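Local coordinates for protein phosphoribosylaminoimidazole-succinocarboxamide synthase (Saccharomyces cerevisiae, PDB 2CNQ) that catalyses the ATP-driven joining of CAIR to L-aspartate to give SAICAR, a ligase step of de novo purine biosynthesis, at residues Ile45-Lys53 with Val278-Arg289. Residues are numbered along the deposited sequence; the frame is centred on the assembly and turned at random.
Sequences IMENSIPEK and VKMPQDIVDRTR. With SO4 (sulfate ion), chain J.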
loop_
_atom_site.group_PDB
_atom_site.type_symbol
_atom_site.label_atom_id
_atom_site.label_comp_id
_atom_site.label_asym_id
_atom_site.label_seq_id
_atom_site.Cartn_x
_atom_site.Cartn_y
_atom_site.Cartn_z
ATOM N N ILE A 45 -12.497 -7.904 4.750
ATOM C CA ILE A 45 -13.003 -7.125 3.670
ATOM C C ILE A 45 -14.360 -6.628 4.045
ATOM O O ILE A 45 -15.182 -7.346 4.558
ATOM C CB ILE A 45 -13.066 -7.971 2.416
ATOM C CG1 ILE A 45 -11.678 -8.480 2.055
ATOM C CG2 ILE A 45 -13.615 -7.188 1.273
ATOM C CD1 ILE A 45 -11.685 -9.529 1.009
ATOM N N MET A 46 -14.629 -5.376 3.764
ATOM C CA MET A 46 -15.943 -4.840 3.980
ATOM C C MET A 46 -16.891 -5.453 2.997
ATOM O O MET A 46 -16.525 -5.905 1.936
ATOM C CB MET A 46 -15.952 -3.346 3.772
ATOM C CG MET A 46 -15.055 -2.572 4.715
ATOM S SD MET A 46 -15.448 -2.725 6.431
ATOM C CE MET A 46 -14.233 -3.893 6.947
ATOM N N GLU A 47 -18.162 -5.412 3.322
ATOM C CA GLU A 47 -19.160 -5.932 2.415
ATOM C C GLU A 47 -19.223 -5.135 1.159
ATOM O O GLU A 47 -19.362 -5.683 0.092
ATOM C CB GLU A 47 -20.525 -5.890 3.054
ATOM C CG GLU A 47 -21.599 -6.422 2.230
ATOM C CD GLU A 47 -21.332 -7.853 1.877
ATOM O OE1 GLU A 47 -20.704 -8.572 2.676
ATOM O OE2 GLU A 47 -21.774 -8.269 0.794
ATOM N N ASN A 48 -19.169 -3.832 1.296
ATOM C CA ASN A 48 -19.299 -2.955 0.199
ATOM C C ASN A 48 -17.982 -2.333 -0.160
ATOM O O ASN A 48 -17.006 -2.397 0.546
ATOM C CB ASN A 48 -20.386 -1.928 0.446
ATOM C CG ASN A 48 -20.243 -1.158 1.719
ATOM O OD1 ASN A 48 -19.634 -1.581 2.683
ATOM N ND2 ASN A 48 -20.890 -0.004 1.740
ATOM N N SER A 49 -17.965 -1.774 -1.333
ATOM C CA SER A 49 -16.778 -1.278 -1.943
ATOM C C SER A 49 -16.720 0.237 -1.871
ATOM O O SER A 49 -17.668 0.915 -1.498
ATOM C CB SER A 49 -16.790 -1.793 -3.387
ATOM O OG SER A 49 -16.346 -3.185 -3.467
ATOM N N ILE A 50 -15.561 0.746 -2.217
ATOM C CA ILE A 50 -15.351 2.171 -2.364
ATOM C C ILE A 50 -15.201 2.394 -3.850
ATOM O O ILE A 50 -14.199 2.016 -4.414
ATOM C CB ILE A 50 -14.104 2.621 -1.633
ATOM C CG1 ILE A 50 -14.083 2.278 -0.147
ATOM C CG2 ILE A 50 -13.908 4.100 -1.837
ATOM C CD1 ILE A 50 -15.133 2.875 0.695
ATOM N N PRO A 51 -16.179 2.969 -4.513
ATOM C CA PRO A 51 -16.094 3.048 -5.953
ATOM C C PRO A 51 -14.832 3.706 -6.402
ATOM O O PRO A 51 -14.459 4.773 -5.928
ATOM C CB PRO A 51 -17.317 3.862 -6.352
ATOM C CG PRO A 51 -18.279 3.544 -5.269
ATOM C CD PRO A 51 -17.474 3.424 -4.017
ATOM N N GLU A 52 -14.185 3.062 -7.337
ATOM C CA GLU A 52 -12.963 3.541 -7.956
ATOM C C GLU A 52 -11.772 3.610 -7.061
ATOM O O GLU A 52 -10.739 4.046 -7.472
ATOM C CB GLU A 52 -13.163 4.846 -8.703
ATOM C CG GLU A 52 -14.145 4.711 -9.845
ATOM C CD GLU A 52 -15.582 4.774 -9.397
ATOM O OE1 GLU A 52 -15.909 5.732 -8.677
ATOM O OE2 GLU A 52 -16.397 3.915 -9.781
ATOM N N LYS A 53 -11.876 3.106 -5.848
ATOM C CA LYS A 53 -10.705 3.043 -4.999
ATOM C C LYS A 53 -9.583 2.342 -5.693
ATOM O O LYS A 53 -8.448 2.745 -5.571
ATOM C CB LYS A 53 -11.084 2.338 -3.733
ATOM C CG LYS A 53 -9.935 2.093 -2.801
ATOM C CD LYS A 53 -10.428 1.503 -1.516
ATOM C CE LYS A 53 -9.308 1.006 -0.663
ATOM N NZ LYS A 53 -8.872 -0.352 -1.061
ATOM N N VAL A 278 -19.300 -6.297 6.876
ATOM C CA VAL A 278 -19.718 -5.018 7.377
ATOM C C VAL A 278 -20.062 -4.127 6.223
ATOM O O VAL A 278 -19.280 -3.927 5.314
ATOM C CB VAL A 278 -18.653 -4.379 8.230
ATOM C CG1 VAL A 278 -18.961 -2.946 8.528
ATOM C CG2 VAL A 278 -18.518 -5.162 9.506
ATOM N N LYS A 279 -21.229 -3.555 6.304
ATOM C CA LYS A 279 -21.661 -2.597 5.340
ATOM C C LYS A 279 -21.302 -1.245 5.856
ATOM O O LYS A 279 -21.851 -0.775 6.847
ATOM C CB LYS A 279 -23.153 -2.703 5.125
ATOM C CG LYS A 279 -23.624 -1.777 3.997
ATOM C CD LYS A 279 -24.420 -2.475 2.874
ATOM C CE LYS A 279 -24.472 -1.634 1.591
ATOM N NZ LYS A 279 -25.166 -0.369 1.819
ATOM N N MET A 280 -20.338 -0.621 5.227
ATOM C CA MET A 280 -20.027 0.728 5.580
ATOM C C MET A 280 -21.206 1.565 5.208
ATOM O O MET A 280 -21.653 1.503 4.080
ATOM C CB MET A 280 -18.855 1.213 4.779
ATOM C CG MET A 280 -17.575 0.509 5.081
ATOM S SD MET A 280 -16.294 0.995 3.962
ATOM C CE MET A 280 -16.868 0.185 2.491
ATOM N N PRO A 281 -21.685 2.390 6.113
ATOM C CA PRO A 281 -22.698 3.324 5.729
ATOM C C PRO A 281 -22.195 4.184 4.618
ATOM O O PRO A 281 -21.002 4.414 4.474
ATOM C CB PRO A 281 -22.900 4.144 6.996
ATOM C CG PRO A 281 -22.514 3.203 8.085
ATOM C CD PRO A 281 -21.345 2.475 7.530
ATOM N N GLN A 282 -23.117 4.712 3.858
ATOM C CA GLN A 282 -22.723 5.520 2.739
ATOM C C GLN A 282 -21.839 6.658 3.165
ATOM O O GLN A 282 -20.930 7.014 2.457
ATOM C CB GLN A 282 -23.954 6.064 2.054
ATOM C CG GLN A 282 -23.667 6.761 0.763
ATOM C CD GLN A 282 -23.238 5.794 -0.305
ATOM O OE1 GLN A 282 -23.984 4.873 -0.659
ATOM N NE2 GLN A 282 -22.027 5.967 -0.811
ATOM N N ASP A 283 -22.106 7.249 4.306
ATOM C CA ASP A 283 -21.297 8.335 4.780
ATOM C C ASP A 283 -19.860 7.917 4.943
ATOM O O ASP A 283 -18.954 8.682 4.667
ATOM C CB ASP A 283 -21.851 8.733 6.143
ATOM C CG ASP A 283 -21.125 9.827 6.755
ATOM O OD1 ASP A 283 -21.103 10.881 6.124
ATOM O OD2 ASP A 283 -20.582 9.642 7.858
ATOM N N ILE A 284 -19.652 6.702 5.415
ATOM C CA ILE A 284 -18.323 6.206 5.626
ATOM C C ILE A 284 -17.681 5.864 4.317
ATOM O O ILE A 284 -16.522 6.134 4.120
ATOM C CB ILE A 284 -18.380 5.023 6.567
ATOM C CG1 ILE A 284 -18.946 5.451 7.921
ATOM C CG2 ILE A 284 -17.033 4.389 6.726
ATOM C CD1 ILE A 284 -18.243 6.618 8.568
ATOM N N VAL A 285 -18.431 5.273 3.404
ATOM C CA VAL A 285 -17.913 5.060 2.071
ATOM C C VAL A 285 -17.458 6.358 1.514
ATOM O O VAL A 285 -16.360 6.489 0.997
ATOM C CB VAL A 285 -18.993 4.468 1.171
ATOM C CG1 VAL A 285 -18.532 4.439 -0.255
ATOM C CG2 VAL A 285 -19.382 3.105 1.632
ATOM N N ASP A 286 -18.322 7.343 1.576
ATOM C CA ASP A 286 -18.038 8.585 0.917
ATOM C C ASP A 286 -16.880 9.281 1.559
ATOM O O ASP A 286 -16.032 9.820 0.882
ATOM C CB ASP A 286 -19.256 9.466 0.959
ATOM C CG ASP A 286 -20.387 8.949 0.107
ATOM O OD1 ASP A 286 -21.474 9.523 0.248
ATOM O OD2 ASP A 286 -20.199 8.033 -0.698
ATOM N N ARG A 287 -16.815 9.260 2.869
ATOM C CA ARG A 287 -15.754 9.945 3.573
ATOM C C ARG A 287 -14.429 9.267 3.333
ATOM O O ARG A 287 -13.414 9.903 3.199
ATOM C CB ARG A 287 -16.093 10.001 5.043
ATOM C CG ARG A 287 -17.191 11.018 5.311
ATOM C CD ARG A 287 -17.832 10.843 6.657
ATOM N NE ARG A 287 -16.916 11.203 7.714
ATOM C CZ ARG A 287 -17.158 10.973 8.998
ATOM N NH1 ARG A 287 -18.280 10.377 9.381
ATOM N NH2 ARG A 287 -16.265 11.326 9.902
ATOM N N THR A 288 -14.462 7.956 3.289
ATOM C CA THR A 288 -13.254 7.232 2.997
ATOM C C THR A 288 -12.782 7.561 1.608
ATOM O O THR A 288 -11.633 7.850 1.381
ATOM C CB THR A 288 -13.508 5.740 3.104
ATOM O OG1 THR A 288 -13.884 5.445 4.436
ATOM C CG2 THR A 288 -12.288 4.958 2.803
ATOM N N ARG A 289 -13.688 7.487 0.654
ATOM C CA ARG A 289 -13.351 7.745 -0.703
ATOM C C ARG A 289 -12.743 9.124 -0.824
ATOM O O ARG A 289 -11.754 9.326 -1.490
ATOM C CB ARG A 289 -14.575 7.618 -1.557
ATOM C CG ARG A 289 -14.265 7.601 -3.026
ATOM C CD ARG A 289 -15.527 7.424 -3.803
ATOM N NE ARG A 289 -15.301 7.283 -5.213
ATOM C CZ ARG A 289 -15.230 8.276 -6.070
ATOM N NH1 ARG A 289 -15.356 9.511 -5.689
ATOM N NH2 ARG A 289 -15.034 8.003 -7.338
HETATM S S SO4 J . -15.774 11.473 -8.583
HETATM O O1 SO4 J . -17.225 11.306 -8.550
HETATM O O2 SO4 J . -15.414 12.472 -9.578
HETATM O O3 SO4 J . -15.308 11.818 -7.254
HETATM O O4 SO4 J . -15.147 10.222 -8.990
HETATM O O HOH W 1 -16.531 -6.598 6.848
#
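Asn48 pairs with the backbone of Met280 through both ends of its side-chain amide: OD1 accepts from Met280 N at 2.8 Å, while ND2 gives a hydrogen to Met280 O at 2.9 Å, lying in the carbonyl plane on a lone pair. An asparagine suits the place because one short side chain carries both a donor and an acceptor. Its CG sits between backbone N and carbonyl carbon (chi1 54°), a torsion that brings OD1 and ND2 within bonding distance of Met280 N and O, and the paired bonds settle which end of the amide is oxygen. Beside it, Glu47 N bonds to Val278 O, and a water bridges Ile45 O to Val278 N.

Next to these bonds the side chains are apolar. The flexible thioether of Met280, bent at chi3, crosses Asn48 obliquely and brings its CE to 3.7 Å from Ile50 CD1, and Met46 crosses it at about a right angle. Ile50 CD1 also rests against CA and CG1 of Val285, whose short branched side chain keeps the helix backbone accessible to it, while Ile50 CG2 lies 3.6 Å from Arg289 CB.

Arg289, with CG anti to the backbone N (chi1 -168°) and an extended chain, slides past Ile50 to the turn at 50-53. There NE donates to Pro51 O at 2.7 Å, and in one of the two conformers of Glu52, NH2 forms a salt bridge with its OE1 on the anti lone pair, the carboxylate and guanidinium planes 73° apart. NH1 and NH2 together hold a sulfate, probably from the crystallisation liquor. A leucine here would probably leave Pro51 O without this partner and, in that conformer, the Glu52 carboxylate too.

The contact thus packs the loop between strand 44-45 and helix 53-67 against the extended lead-in 278-281 and the first turns of helix 282-300, whose residues Ile284 and Thr288 touch helix 261-269. At the first residue of helix 53-67, Lys53 NZ forms a salt bridge with Asp239 of the AICAR ribonucleotide pocket.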